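Local coordinates for protein restriction endonuclease AspBHI (Azoarcus sp., PDB 4OC8) that probably binds DNA carrying modified bases and cleaves it, acting as a modification-dependent restriction endonuclease assembled from four copies of the chain, at residues 111-121 and 201-209; 263-271 and 282-290. One frame throughout, in Å; residues are numbered along the deposited sequence.

Contact 1: 111-121 and 201-209; sequences AHLGQRHLVPP and WNAWLSAGG. With PO4 (phosphate ion), chain H.
Arg116 grips the carbonyl of Leu205 side-on, with NE and NH2 both donating to the one atom O, 3.2 Å from NE and 3.3 Å from NH2. The acceptor lies in the guanidinium plane, whereas both nitrogens reach it from the same face of the peptide, well above the carbonyl plane. Leu205 O belongs to the last turn of helix 199-207. The positive-phi Gly208 follows that turn, and its CA sits over the centre of one guanidinium face. The bend at chi3 (-68°) brings the head to this helix end while the aliphatic shaft stays on Trp204: Arg116 CD lies over the indole six-membered ring, 3.6 Å from its centroid, as a CH-pi contact. A leucine at this position would probably leave Leu205 O without these two donors and strip the helix end of its neighbouring positive charge.

Nearby, Ser206 OG donates to Asn202 O (3.0 Å), which also accepts from Ser206 N. Most of the rest is apolar. Val119 CB meets the edge of Trp204 at CH2 (4.0 Å), and Pro121 CG stands over one face of Trp201, offset toward its rim; Trp184 meets Trp201 edge-to-face.

At the far end of segment 111-121, His112 ND1 donates almost straight to O1 of a phosphate ion (3.1 Å, 173°), probably from the crystallisation liquor, and NE2 is hydrogen-bonded to Asp152. Lys158 and Thr159 of a second subunit also bind the phosphate.

The contact sets a cation at a helix C-terminus, where a guanidinium probably interacts favourably with the partial negative charge of the terminal carbonyls.

Contact 2: 263-271 and 282-290; sequences LLPDVARLD and DGIGRLRIG
The CB atoms of Arg269 and Arg286 stand 3.7 Å apart on one face of an antiparallel ladder, and from there the two side chains part. Their backbones form a hydrogen-bonded pair, Arg269 N to Arg286 O and Arg286 N to Arg269 O, each 2.9 Å. Arg269 is bent at chi2 (67°) and again at chi3, which folds its guanidinium back so that one face lies over Arg286 O and its edge turns to Asp266 OD2. Arg286 leads off instead toward Asp299, a long and weak ion pair.

Asp266 receives a second arginine from across the contact. Arg288 crosses it at about a right angle, the carboxylate and guanidinium planes 32° apart, and NH2 makes a weak salt bridge to OD1 at 3.4 Å. The stronger partner of that NH2 is Asp74 of a second subunit. Asp266 OD2 is crowded in the model, so its bonds, including those from Arg269, are doubtful in detail.

Further along the same face, Asp271 CB meets Ile284 CG1 (3.9 Å). Between these pairs, Leu270 points to the other face, its CD2 near Gly285 CA, with Arg261 of helix 251-263 packing against it. With CG anti to the backbone N (chi1 175°), Leu287 swings CD1 back to segment 263-271, against Pro265 CD (3.8 Å) and Asp266 CB (3.5 Å); Val298 and Phe330 also pack on Leu287.

The pairing adds strand 269-271, outermost within this chain, to the central sheet, consistent with the PD-(D/E)XK nuclease fold. Lying between Arg269 and Arg288, Asp266 probably offsets two positive charges, and Arg288 carries the network into the neighbouring subunit.

Contact 1 closes before contact 2 opens along the chain, and their centres lie 39 Å apart, with nearest atoms about 21 Å from each other. They share no helix, strand or sheet. Contact 1 packs the loop that follows helix 100-113 onto the C-terminal part of helix 199-207, within the N-terminal, PUA-related region of AspBHI. Contact 2 lies in the restriction endonuclease region, at a strand that is outermost, within this chain, in a five-stranded sheet. Each contact thus falls inside its own module, probably one for recognising DNA and one for cutting it. What they have in common is a border with a second subunit, so both may bear on the tetramer.

Contact 1: 111-121 and 201-209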
ATOM      1  N   ALA A 111       1.279 -17.929 -23.502  1.00 36.49           N
ATOM      2  CA  ALA A 111       0.264 -17.391 -22.608  1.00 32.62           C
ATOM      3  C   ALA A 111      -0.299 -16.060 -23.105  1.00 37.74           C
ATOM      4  O   ALA A 111      -1.496 -15.809 -22.990  1.00 48.82           O
ATOM      5  CB  ALA A 111       0.825 -17.239 -21.210  1.00 26.24           C
ATOM      6  N   HIS A 112       0.556 -15.216 -23.673  1.00 42.65           N
ATOM      7  CA  HIS A 112       0.110 -13.895 -24.115  1.00 42.38           C
ATOM      8  C   HIS A 112      -0.514 -13.859 -25.505  1.00 43.04           C
ATOM      9  O   HIS A 112      -1.286 -12.952 -25.815  1.00 45.97           O
ATOM     10  CB  HIS A 112       1.244 -12.867 -24.002  1.00 41.65           C
ATOM     11  CG  HIS A 112       1.381 -12.293 -22.627  1.00 28.39           C
ATOM     12  ND1 HIS A 112       0.886 -11.056 -22.290  1.00 35.61           N
ATOM     13  CD2 HIS A 112       1.905 -12.817 -21.495  1.00 23.70           C
ATOM     14  CE1 HIS A 112       1.120 -10.826 -21.008  1.00 35.75           C
ATOM     15  NE2 HIS A 112       1.733 -11.879 -20.503  1.00 32.64           N
ATOM     16  N   LEU A 113      -0.189 -14.850 -26.328  1.00 46.77           N
ATOM     17  CA  LEU A 113      -0.638 -14.876 -27.718  1.00 47.77           C
ATOM     18  C   LEU A 113      -1.959 -15.622 -27.931  1.00 49.25           C
ATOM     19  O   LEU A 113      -2.454 -15.703 -29.053  1.00 60.94           O
ATOM     20  CB  LEU A 113       0.454 -15.457 -28.620  1.00 41.45           C
ATOM     21  CG  LEU A 113       1.576 -14.470 -28.940  1.00 42.91           C
ATOM     22  CD1 LEU A 113       2.824 -15.184 -29.430  1.00 31.58           C
ATOM     23  CD2 LEU A 113       1.089 -13.456 -29.963  1.00 38.61           C
ATOM     24  N   GLY A 114      -2.529 -16.159 -26.860  1.00 44.61           N
ATOM     25  CA  GLY A 114      -3.811 -16.834 -26.952  1.00 47.97           C
ATOM     26  C   GLY A 114      -3.682 -18.311 -27.280  1.00 51.99           C
ATOM     27  O   GLY A 114      -4.611 -18.933 -27.785  1.00 66.28           O
ATOM     28  N   GLN A 115      -2.509 -18.864 -27.001  1.00 43.32           N
ATOM     29  CA  GLN A 115      -2.248 -20.275 -27.196  1.00 35.74           C
ATOM     30  C   GLN A 115      -1.827 -20.921 -25.888  1.00 39.71           C
ATOM     31  O   GLN A 115      -0.654 -21.244 -25.711  1.00 42.59           O
ATOM     32  CB  GLN A 115      -1.120 -20.481 -28.190  1.00 40.21           C
ATOM     33  CG  GLN A 115      -1.178 -19.622 -29.421  1.00 51.02           C
ATOM     34  CD  GLN A 115       0.127 -19.659 -30.173  1.00 55.00           C
ATOM     35  OE1 GLN A 115       1.201 -19.597 -29.575  1.00 56.88           O
ATOM     36  NE2 GLN A 115       0.047 -19.782 -31.487  1.00 54.96           N
ATOM     37  N   ARG A 116      -2.780 -21.137 -24.989  1.00 33.12           N
ATOM     38  CA  ARG A 116      -2.463 -21.663 -23.668  1.00 31.27           C
ATOM     39  C   ARG A 116      -2.345 -23.178 -23.629  1.00 42.44           C
ATOM     40  O   ARG A 116      -1.895 -23.748 -22.631  1.00 47.10           O
ATOM     41  CB  ARG A 116      -3.494 -21.196 -22.651  1.00 31.72           C
ATOM     42  CG  ARG A 116      -3.451 -19.711 -22.390  1.00 37.57           C
ATOM     43  CD  ARG A 116      -4.486 -19.325 -21.366  1.00 41.72           C
ATOM     44  NE  ARG A 116      -5.836 -19.487 -21.887  1.00 46.41           N
ATOM     45  CZ  ARG A 116      -6.582 -18.485 -22.336  1.00 51.45           C
ATOM     46  NH1 ARG A 116      -6.110 -17.244 -22.315  1.00 49.47           N
ATOM     47  NH2 ARG A 116      -7.805 -18.721 -22.793  1.00 48.75           N
ATOM     48  N   HIS A 117      -2.757 -23.828 -24.714  1.00 46.09           N
ATOM     49  CA  HIS A 117      -2.714 -25.284 -24.791  1.00 38.96           C
ATOM     50  C   HIS A 117      -1.283 -25.803 -24.921  1.00 46.60           C
ATOM     51  O   HIS A 117      -1.006 -26.964 -24.616  1.00 55.17           O
ATOM     52  CB  HIS A 117      -3.576 -25.785 -25.949  1.00 35.50           C
ATOM     53  CG  HIS A 117      -3.265 -25.132 -27.261  1.00 42.55           C
ATOM     54  ND1 HIS A 117      -3.771 -23.901 -27.614  1.00 43.14           N
ATOM     55  CD2 HIS A 117      -2.502 -25.543 -28.302  1.00 38.43           C
ATOM     56  CE1 HIS A 117      -3.331 -23.577 -28.819  1.00 39.21           C
ATOM     57  NE2 HIS A 117      -2.562 -24.555 -29.258  1.00 40.90           N
ATOM     58  N   LEU A 118      -0.376 -24.937 -25.365  1.00 46.65           N
ATOM     59  CA  LEU A 118       1.030 -25.306 -25.506  1.00 44.03           C
ATOM     60  C   LEU A 118       1.780 -25.144 -24.192  1.00 45.24           C
ATOM     61  O   LEU A 118       2.819 -25.771 -23.979  1.00 47.84           O
ATOM     62  CB  LEU A 118       1.702 -24.458 -26.583  1.00 43.39           C
ATOM     63  CG  LEU A 118       0.994 -24.426 -27.935  1.00 47.74           C
ATOM     64  CD1 LEU A 118       1.663 -23.424 -28.854  1.00 43.74           C
ATOM     65  CD2 LEU A 118       0.976 -25.810 -28.557  1.00 40.50           C
ATOM     66  N   VAL A 119       1.253 -24.297 -23.315  1.00 35.10           N
ATOM     67  CA  VAL A 119       1.885 -24.063 -22.025  1.00 35.97           C
ATOM     68  C   VAL A 119       1.851 -25.322 -21.163  1.00 41.57           C
ATOM     69  O   VAL A 119       0.784 -25.869 -20.888  1.00 43.13           O
ATOM     70  CB  VAL A 119       1.216 -22.903 -21.276  1.00 38.89           C
ATOM     71  CG1 VAL A 119       1.874 -22.699 -19.924  1.00 34.59           C
ATOM     72  CG2 VAL A 119       1.297 -21.635 -22.101  1.00 35.91           C
ATOM     73  N   PRO A 120       3.031 -25.795 -20.746  1.00 44.43           N
ATOM     74  CA  PRO A 120       3.109 -26.994 -19.913  1.00 42.25           C
ATOM     75  C   PRO A 120       2.767 -26.668 -18.475  1.00 43.30           C
ATOM     76  O   PRO A 120       2.997 -25.540 -18.042  1.00 44.22           O
ATOM     77  CB  PRO A 120       4.585 -27.381 -20.011  1.00 38.87           C
ATOM     78  CG  PRO A 120       5.289 -26.095 -20.234  1.00 39.74           C
ATOM     79  CD  PRO A 120       4.362 -25.256 -21.073  1.00 43.51           C
ATOM     80  N   PRO A 121       2.208 -27.639 -17.742  1.00 48.84           N
ATOM     81  CA  PRO A 121       2.002 -27.487 -16.300  1.00 49.02           C
ATOM     82  C   PRO A 121       3.313 -27.163 -15.593  1.00 44.35           C
ATOM     83  O   PRO A 121       4.316 -27.852 -15.788  1.00 47.81           O
ATOM     84  CB  PRO A 121       1.500 -28.871 -15.875  1.00 36.57           C
ATOM     85  CG  PRO A 121       0.841 -29.407 -17.086  1.00 39.49           C
ATOM     86  CD  PRO A 121       1.661 -28.910 -18.246  1.00 46.98           C
ATOM     87  N   TRP A 201      -6.890 -25.522 -13.399  1.00 39.65           N
ATOM     88  CA  TRP A 201      -6.100 -25.614 -14.616  1.00 35.91           C
ATOM     89  C   TRP A 201      -6.967 -25.533 -15.871  1.00 40.56           C
ATOM     90  O   TRP A 201      -6.672 -24.754 -16.776  1.00 43.10           O
ATOM     91  CB  TRP A 201      -5.248 -26.881 -14.641  1.00 32.71           C
ATOM     92  CG  TRP A 201      -4.390 -26.950 -15.868  1.00 37.66           C
ATOM     93  CD1 TRP A 201      -4.674 -27.605 -17.030  1.00 34.82           C
ATOM     94  CD2 TRP A 201      -3.121 -26.315 -16.067  1.00 39.97           C
ATOM     95  NE1 TRP A 201      -3.657 -27.431 -17.933  1.00 35.04           N
ATOM     96  CE2 TRP A 201      -2.691 -26.641 -17.367  1.00 42.73           C
ATOM     97  CE3 TRP A 201      -2.304 -25.508 -15.269  1.00 39.77           C
ATOM     98  CZ2 TRP A 201      -1.480 -26.185 -17.891  1.00 37.55           C
ATOM     99  CZ3 TRP A 201      -1.098 -25.059 -15.791  1.00 36.15           C
ATOM    100  CH2 TRP A 201      -0.701 -25.399 -17.087  1.00 36.36           C
ATOM    101  N   ASN A 202      -8.030 -26.333 -15.925  1.00 37.75           N
ATOM    102  CA  ASN A 202      -8.934 -26.303 -17.074  1.00 40.36           C
ATOM    103  C   ASN A 202      -9.563 -24.929 -17.236  1.00 40.27           C
ATOM    104  O   ASN A 202      -9.708 -24.423 -18.350  1.00 39.65           O
ATOM    105  CB  ASN A 202     -10.028 -27.365 -16.948  1.00 41.55           C
ATOM    106  CG  ASN A 202      -9.502 -28.770 -17.141  1.00 44.22           C
ATOM    107  OD1 ASN A 202      -8.601 -29.002 -17.946  1.00 55.77           O
ATOM    108  ND2 ASN A 202     -10.063 -29.721 -16.399  1.00 36.57           N
ATOM    109  N   ALA A 203      -9.930 -24.331 -16.107  1.00 37.47           N
ATOM    110  CA  ALA A 203     -10.484 -22.986 -16.084  1.00 35.79           C
ATOM    111  C   ALA A 203      -9.506 -22.005 -16.713  1.00 44.25           C
ATOM    112  O   ALA A 203      -9.891 -21.174 -17.549  1.00 45.60           O
ATOM    113  CB  ALA A 203     -10.806 -22.576 -14.664  1.00 23.43           C
ATOM    114  N   TRP A 204      -8.238 -22.108 -16.316  1.00 38.13           N
ATOM    115  CA  TRP A 204      -7.227 -21.230 -16.887  1.00 39.97           C
ATOM    116  C   TRP A 204      -7.078 -21.479 -18.389  1.00 41.16           C
ATOM    117  O   TRP A 204      -6.901 -20.544 -19.168  1.00 39.14           O
ATOM    118  CB  TRP A 204      -5.878 -21.371 -16.168  1.00 36.13           C
ATOM    119  CG  TRP A 204      -4.832 -20.462 -16.749  1.00 39.69           C
ATOM    120  CD1 TRP A 204      -4.676 -19.127 -16.504  1.00 37.84           C
ATOM    121  CD2 TRP A 204      -3.818 -20.817 -17.696  1.00 35.92           C
ATOM    122  NE1 TRP A 204      -3.621 -18.632 -17.231  1.00 31.85           N
ATOM    123  CE2 TRP A 204      -3.079 -19.650 -17.974  1.00 36.45           C
ATOM    124  CE3 TRP A 204      -3.459 -22.011 -18.331  1.00 35.27           C
ATOM    125  CZ2 TRP A 204      -2.004 -19.641 -18.860  1.00 40.43           C
ATOM    126  CZ3 TRP A 204      -2.394 -22.001 -19.212  1.00 39.46           C
ATOM    127  CH2 TRP A 204      -1.680 -20.824 -19.471  1.00 39.11           C
ATOM    128  N   LEU A 205      -7.168 -22.743 -18.790  1.00 35.46           N
ATOM    129  CA  LEU A 205      -7.044 -23.110 -20.194  1.00 38.02           C
ATOM    130  C   LEU A 205      -8.137 -22.482 -21.046  1.00 45.18           C
ATOM    131  O   LEU A 205      -7.860 -21.901 -22.096  1.00 42.60           O
ATOM    132  CB  LEU A 205      -7.075 -24.629 -20.359  1.00 41.63           C
ATOM    133  CG  LEU A 205      -5.732 -25.345 -20.254  1.00 37.10           C
ATOM    134  CD1 LEU A 205      -5.920 -26.844 -20.377  1.00 35.77           C
ATOM    135  CD2 LEU A 205      -4.805 -24.828 -21.333  1.00 38.34           C
ATOM    136  N   SER A 206      -9.380 -22.602 -20.590  1.00 45.96           N
ATOM    137  CA  SER A 206     -10.519 -22.130 -21.371  1.00 43.73           C
ATOM    138  C   SER A 206     -10.706 -20.618 -21.332  1.00 45.48           C
ATOM    139  O   SER A 206     -10.909 -19.992 -22.371  1.00 42.56           O
ATOM    140  CB  SER A 206     -11.811 -22.831 -20.942  1.00 38.93           C
ATOM    141  OG  SER A 206     -11.970 -22.803 -19.536  1.00 52.09           O
ATOM    142  N   ALA A 207     -10.632 -20.033 -20.139  1.00 49.27           N
ATOM    143  CA  ALA A 207     -11.017 -18.633 -19.971  1.00 46.98           C
ATOM    144  C   ALA A 207      -9.826 -17.692 -19.805  1.00 47.66           C
ATOM    145  O   ALA A 207      -9.937 -16.489 -20.038  1.00 48.60           O
ATOM    146  CB  ALA A 207     -11.982 -18.489 -18.799  1.00 55.68           C
ATOM    147  N   GLY A 208      -8.687 -18.244 -19.402  1.00 43.65           N
ATOM    148  CA  GLY A 208      -7.503 -17.443 -19.164  1.00 40.49           C
ATOM    149  C   GLY A 208      -7.440 -16.916 -17.741  1.00 52.87           C
ATOM    150  O   GLY A 208      -6.429 -16.351 -17.316  1.00 53.45           O
ATOM    151  N   GLY A 209      -8.524 -17.103 -16.998  1.00 47.30           N
ATOM    152  CA  GLY A 209      -8.612 -16.585 -15.648  1.00 39.28           C
ATOM    153  C   GLY A 209      -7.791 -17.378 -14.648  1.00 47.32           C
ATOM    154  O   GLY A 209      -7.503 -18.563 -14.848  1.00 40.36           O
TER
HETATM  155  P   PO4 H 401       0.174  -7.709 -23.717  1.00 54.80           P
HETATM  156  O1  PO4 H 401      -0.327  -9.003 -24.322  1.00 49.84           O
HETATM  157  O2  PO4 H 401       1.249  -8.047 -22.707  1.00 46.50           O
HETATM  158  O3  PO4 H 401       0.738  -6.809 -24.796  1.00 44.54           O
HETATM  159  O4  PO4 H 401      -0.970  -6.983 -23.046  1.00 40.90           O

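Contact 2: 263-271 and 282-290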
ATOM      1  N   LEU A 263      10.531   0.265   1.989  1.00 38.22           N
ATOM      2  CA  LEU A 263       9.610  -0.731   2.518  1.00 36.92           C
ATOM      3  C   LEU A 263       8.174  -0.542   2.028  1.00 39.39           C
ATOM      4  O   LEU A 263       7.444  -1.536   1.866  1.00 46.05           O
ATOM      5  CB  LEU A 263       9.636  -0.718   4.055  1.00 37.83           C
ATOM      6  CG  LEU A 263       8.741  -1.736   4.764  1.00 40.82           C
ATOM      7  CD1 LEU A 263       9.409  -3.099   4.808  1.00 34.14           C
ATOM      8  CD2 LEU A 263       8.307  -1.296   6.166  1.00 36.51           C
ATOM      9  N   LEU A 264       7.800   0.715   1.757  1.00 40.22           N
ATOM     10  CA  LEU A 264       6.395   1.115   1.603  1.00 33.65           C
ATOM     11  C   LEU A 264       5.975   1.503   0.186  1.00 51.64           C
ATOM     12  O   LEU A 264       6.768   2.077  -0.558  1.00 43.14           O
ATOM     13  CB  LEU A 264       6.055   2.258   2.614  1.00 38.47           C
ATOM     14  CG  LEU A 264       6.072   1.766   4.047  1.00 43.55           C
ATOM     15  CD1 LEU A 264       5.494   2.696   5.110  1.00 43.95           C
ATOM     16  CD2 LEU A 264       5.318   0.482   4.049  1.00 38.62           C
ATOM     17  N   PRO A 265       4.719   1.197  -0.170  1.00 65.27           N
ATOM     18  CA  PRO A 265       4.181   1.138  -1.529  1.00 65.35           C
ATOM     19  C   PRO A 265       3.985   2.479  -2.256  1.00 65.81           C
ATOM     20  O   PRO A 265       3.330   2.526  -3.299  1.00 77.26           O
ATOM     21  CB  PRO A 265       2.832   0.449  -1.339  1.00 65.03           C
ATOM     22  CG  PRO A 265       2.738   0.031   0.076  1.00 59.57           C
ATOM     23  CD  PRO A 265       3.714   0.829   0.834  1.00 57.60           C
ATOM     24  N   ASP A 266       4.569   3.541  -1.731  1.00 50.78           N
ATOM     25  CA  ASP A 266       4.521   4.840  -2.374  1.00 54.38           C
ATOM     26  C   ASP A 266       5.971   5.236  -2.516  1.00 60.07           C
ATOM     27  O   ASP A 266       6.839   4.401  -2.753  1.00 52.19           O
ATOM     28  CB  ASP A 266       3.833   5.832  -1.422  1.00 59.87           C
ATOM     29  CG  ASP A 266       2.955   6.864  -2.137  1.00 65.68           C
ATOM     30  OD1 ASP A 266       3.172   7.123  -3.341  1.00 59.55           O
ATOM     31  OD2 ASP A 266       2.069   7.430  -1.469  1.00 73.97           O
ATOM     32  N   VAL A 267       6.215   6.529  -2.402  1.00 69.20           N
ATOM     33  CA  VAL A 267       7.444   7.017  -1.836  1.00 60.26           C
ATOM     34  C   VAL A 267       6.768   7.805  -0.699  1.00 59.84           C
ATOM     35  O   VAL A 267       6.026   8.751  -0.968  1.00 61.75           O
ATOM     36  CB  VAL A 267       8.196   7.934  -2.822  1.00 58.63           C
ATOM     37  CG1 VAL A 267       9.650   8.106  -2.447  1.00 55.75           C
ATOM     38  CG2 VAL A 267       8.094   7.350  -4.219  1.00 58.84           C
ATOM     39  N   ALA A 268       6.952   7.399   0.556  1.00 53.13           N
ATOM     40  CA  ALA A 268       6.209   8.044   1.628  1.00 57.43           C
ATOM     41  C   ALA A 268       6.634   9.509   1.697  1.00 66.49           C
ATOM     42  O   ALA A 268       7.816   9.836   1.536  1.00 57.71           O
ATOM     43  CB  ALA A 268       6.446   7.337   2.965  1.00 41.42           C
ATOM     44  N   ARG A 269       5.668  10.392   1.925  1.00 59.34           N
ATOM     45  CA  ARG A 269       5.993  11.777   2.239  1.00 54.71           C
ATOM     46  C   ARG A 269       6.501  11.820   3.666  1.00 52.22           C
ATOM     47  O   ARG A 269       5.966  11.130   4.525  1.00 47.68           O
ATOM     48  CB  ARG A 269       4.772  12.682   2.110  1.00 47.20           C
ATOM     49  CG  ARG A 269       4.798  13.572   0.887  1.00 60.18           C
ATOM     50  CD  ARG A 269       4.673  12.756  -0.383  1.00 58.72           C
ATOM     51  NE  ARG A 269       3.324  12.228  -0.569  1.00 71.01           N
ATOM     52  CZ  ARG A 269       3.026  10.934  -0.637  1.00 62.80           C
ATOM     53  NH1 ARG A 269       3.982  10.019  -0.532  1.00 60.66           N
ATOM     54  NH2 ARG A 269       1.767  10.556  -0.815  1.00 63.04           N
ATOM     55  N   LEU A 270       7.526  12.622   3.930  1.00 43.68           N
ATOM     56  CA  LEU A 270       8.149  12.602   5.250  1.00 46.42           C
ATOM     57  C   LEU A 270       8.269  13.974   5.914  1.00 49.63           C
ATOM     58  O   LEU A 270       8.809  14.919   5.339  1.00 57.32           O
ATOM     59  CB  LEU A 270       9.515  11.910   5.184  1.00 44.51           C
ATOM     60  CG  LEU A 270       9.481  10.438   4.766  1.00 44.04           C
ATOM     61  CD1 LEU A 270      10.887   9.882   4.642  1.00 47.38           C
ATOM     62  CD2 LEU A 270       8.657   9.611   5.745  1.00 33.45           C
ATOM     63  N   ASP A 271       7.738  14.069   7.127  1.00 46.65           N
ATOM     64  CA  ASP A 271       7.971  15.217   7.988  1.00 46.90           C
ATOM     65  C   ASP A 271       8.665  14.697   9.241  1.00 48.78           C
ATOM     66  O   ASP A 271       8.018  14.179  10.153  1.00 57.53           O
ATOM     67  CB  ASP A 271       6.657  15.911   8.350  1.00 43.67           C
ATOM     68  CG  ASP A 271       6.869  17.247   9.034  1.00 59.85           C
ATOM     69  OD1 ASP A 271       8.010  17.534   9.461  1.00 57.03           O
ATOM     70  OD2 ASP A 271       5.887  18.013   9.147  1.00 69.49           O
ATOM     71  N   ASP A 282       8.519  13.959  16.756  1.00 50.57           N
ATOM     72  CA  ASP A 282       7.384  13.151  16.334  1.00 48.63           C
ATOM     73  C   ASP A 282       7.365  13.044  14.812  1.00 53.47           C
ATOM     74  O   ASP A 282       6.633  13.772  14.141  1.00 38.57           O
ATOM     75  CB  ASP A 282       6.079  13.779  16.825  1.00 37.16           C
ATOM     76  CG  ASP A 282       4.853  13.066  16.299  1.00 57.13           C
ATOM     77  OD1 ASP A 282       4.923  11.836  16.094  1.00 59.64           O
ATOM     78  OD2 ASP A 282       3.830  13.749  16.071  1.00 57.89           O
ATOM     79  N   GLY A 283       8.164  12.130  14.270  1.00 53.43           N
ATOM     80  CA  GLY A 283       8.233  11.949  12.831  1.00 50.67           C
ATOM     81  C   GLY A 283       6.967  11.348  12.259  1.00 47.60           C
ATOM     82  O   GLY A 283       6.474  10.346  12.765  1.00 51.17           O
ATOM     83  N   ILE A 284       6.428  11.960  11.209  1.00 45.51           N
ATOM     84  CA  ILE A 284       5.240  11.413  10.562  1.00 38.52           C
ATOM     85  C   ILE A 284       5.412  11.271   9.061  1.00 41.96           C
ATOM     86  O   ILE A 284       6.275  11.908   8.454  1.00 41.63           O
ATOM     87  CB  ILE A 284       3.965  12.248  10.831  1.00 39.98           C
ATOM     88  CG1 ILE A 284       4.074  13.629  10.189  1.00 39.87           C
ATOM     89  CG2 ILE A 284       3.668  12.328  12.319  1.00 33.32           C
ATOM     90  CD1 ILE A 284       2.796  14.423  10.259  1.00 48.27           C
ATOM     91  N   GLY A 285       4.568  10.432   8.471  1.00 49.11           N
ATOM     92  CA  GLY A 285       4.611  10.148   7.052  1.00 48.06           C
ATOM     93  C   GLY A 285       3.240  10.121   6.408  1.00 42.57           C
ATOM     94  O   GLY A 285       2.224   9.921   7.081  1.00 47.16           O
ATOM     95  N   ARG A 286       3.215  10.337   5.096  1.00 41.06           N
ATOM     96  CA  ARG A 286       1.980  10.244   4.325  1.00 48.69           C
ATOM     97  C   ARG A 286       2.121   9.181   3.224  1.00 49.33           C
ATOM     98  O   ARG A 286       3.117   9.140   2.497  1.00 46.29           O
ATOM     99  CB  ARG A 286       1.608  11.611   3.738  1.00 54.32           C
ATOM    100  CG  ARG A 286       0.130  11.782   3.403  1.00 64.13           C
ATOM    101  CD  ARG A 286      -0.722  12.025   4.645  1.00 70.46           C
ATOM    102  NE  ARG A 286      -0.472  13.329   5.256  1.00 90.24           N
ATOM    103  CZ  ARG A 286      -1.161  13.816   6.285  1.00 97.63           C
ATOM    104  NH1 ARG A 286      -2.148  13.105   6.819  1.00 84.34           N
ATOM    105  NH2 ARG A 286      -0.867  15.011   6.782  1.00 72.32           N
ATOM    106  N   LEU A 287       1.118   8.319   3.117  1.00 53.88           N
ATOM    107  CA  LEU A 287       1.146   7.193   2.189  1.00 61.24           C
ATOM    108  C   LEU A 287      -0.099   7.185   1.312  1.00 55.09           C
ATOM    109  O   LEU A 287      -1.201   7.433   1.787  1.00 54.15           O
ATOM    110  CB  LEU A 287       1.222   5.882   2.974  1.00 55.83           C
ATOM    111  CG  LEU A 287       1.148   4.572   2.195  1.00 55.42           C
ATOM    112  CD1 LEU A 287       2.408   4.377   1.386  1.00 58.90           C
ATOM    113  CD2 LEU A 287       0.928   3.404   3.142  1.00 55.95           C
ATOM    114  N   ARG A 288       0.073   6.895   0.031  1.00 50.21           N
ATOM    115  CA  ARG A 288      -1.062   6.827  -0.882  1.00 49.03           C
ATOM    116  C   ARG A 288      -1.427   5.371  -1.123  1.00 47.39           C
ATOM    117  O   ARG A 288      -0.560   4.532  -1.334  1.00 47.66           O
ATOM    118  CB  ARG A 288      -0.719   7.514  -2.202  1.00 53.89           C
ATOM    119  CG  ARG A 288      -1.876   7.896  -3.067  1.00 55.84           C
ATOM    120  CD  ARG A 288      -1.431   8.935  -4.089  1.00 60.29           C
ATOM    121  NE  ARG A 288      -0.085   8.648  -4.575  1.00 58.56           N
ATOM    122  CZ  ARG A 288       0.562   9.372  -5.482  1.00 56.46           C
ATOM    123  NH1 ARG A 288      -0.010  10.441  -6.021  1.00 55.71           N
ATOM    124  NH2 ARG A 288       1.783   9.019  -5.854  1.00 50.21           N
ATOM    125  N   ILE A 289      -2.716   5.071  -1.050  1.00 48.83           N
ATOM    126  CA  ILE A 289      -3.212   3.736  -1.323  1.00 40.28           C
ATOM    127  C   ILE A 289      -4.125   3.831  -2.528  1.00 46.62           C
ATOM    128  O   ILE A 289      -5.102   4.592  -2.518  1.00 47.01           O
ATOM    129  CB  ILE A 289      -3.997   3.175  -0.134  1.00 37.05           C
ATOM    130  CG1 ILE A 289      -3.088   3.044   1.082  1.00 39.22           C
ATOM    131  CG2 ILE A 289      -4.602   1.823  -0.475  1.00 43.65           C
ATOM    132  CD1 ILE A 289      -3.812   2.549   2.317  1.00 47.87           C
ATOM    133  N   GLY A 290      -3.794   3.071  -3.568  1.00 41.68           N
ATOM    134  CA  GLY A 290      -4.536   3.112  -4.812  1.00 40.78           C
ATOM    135  C   GLY A 290      -3.723   3.706  -5.942  1.00 37.04           C
ATOM    136  O   GLY A 290      -2.499   3.745  -5.886  1.00 42.59           O
TER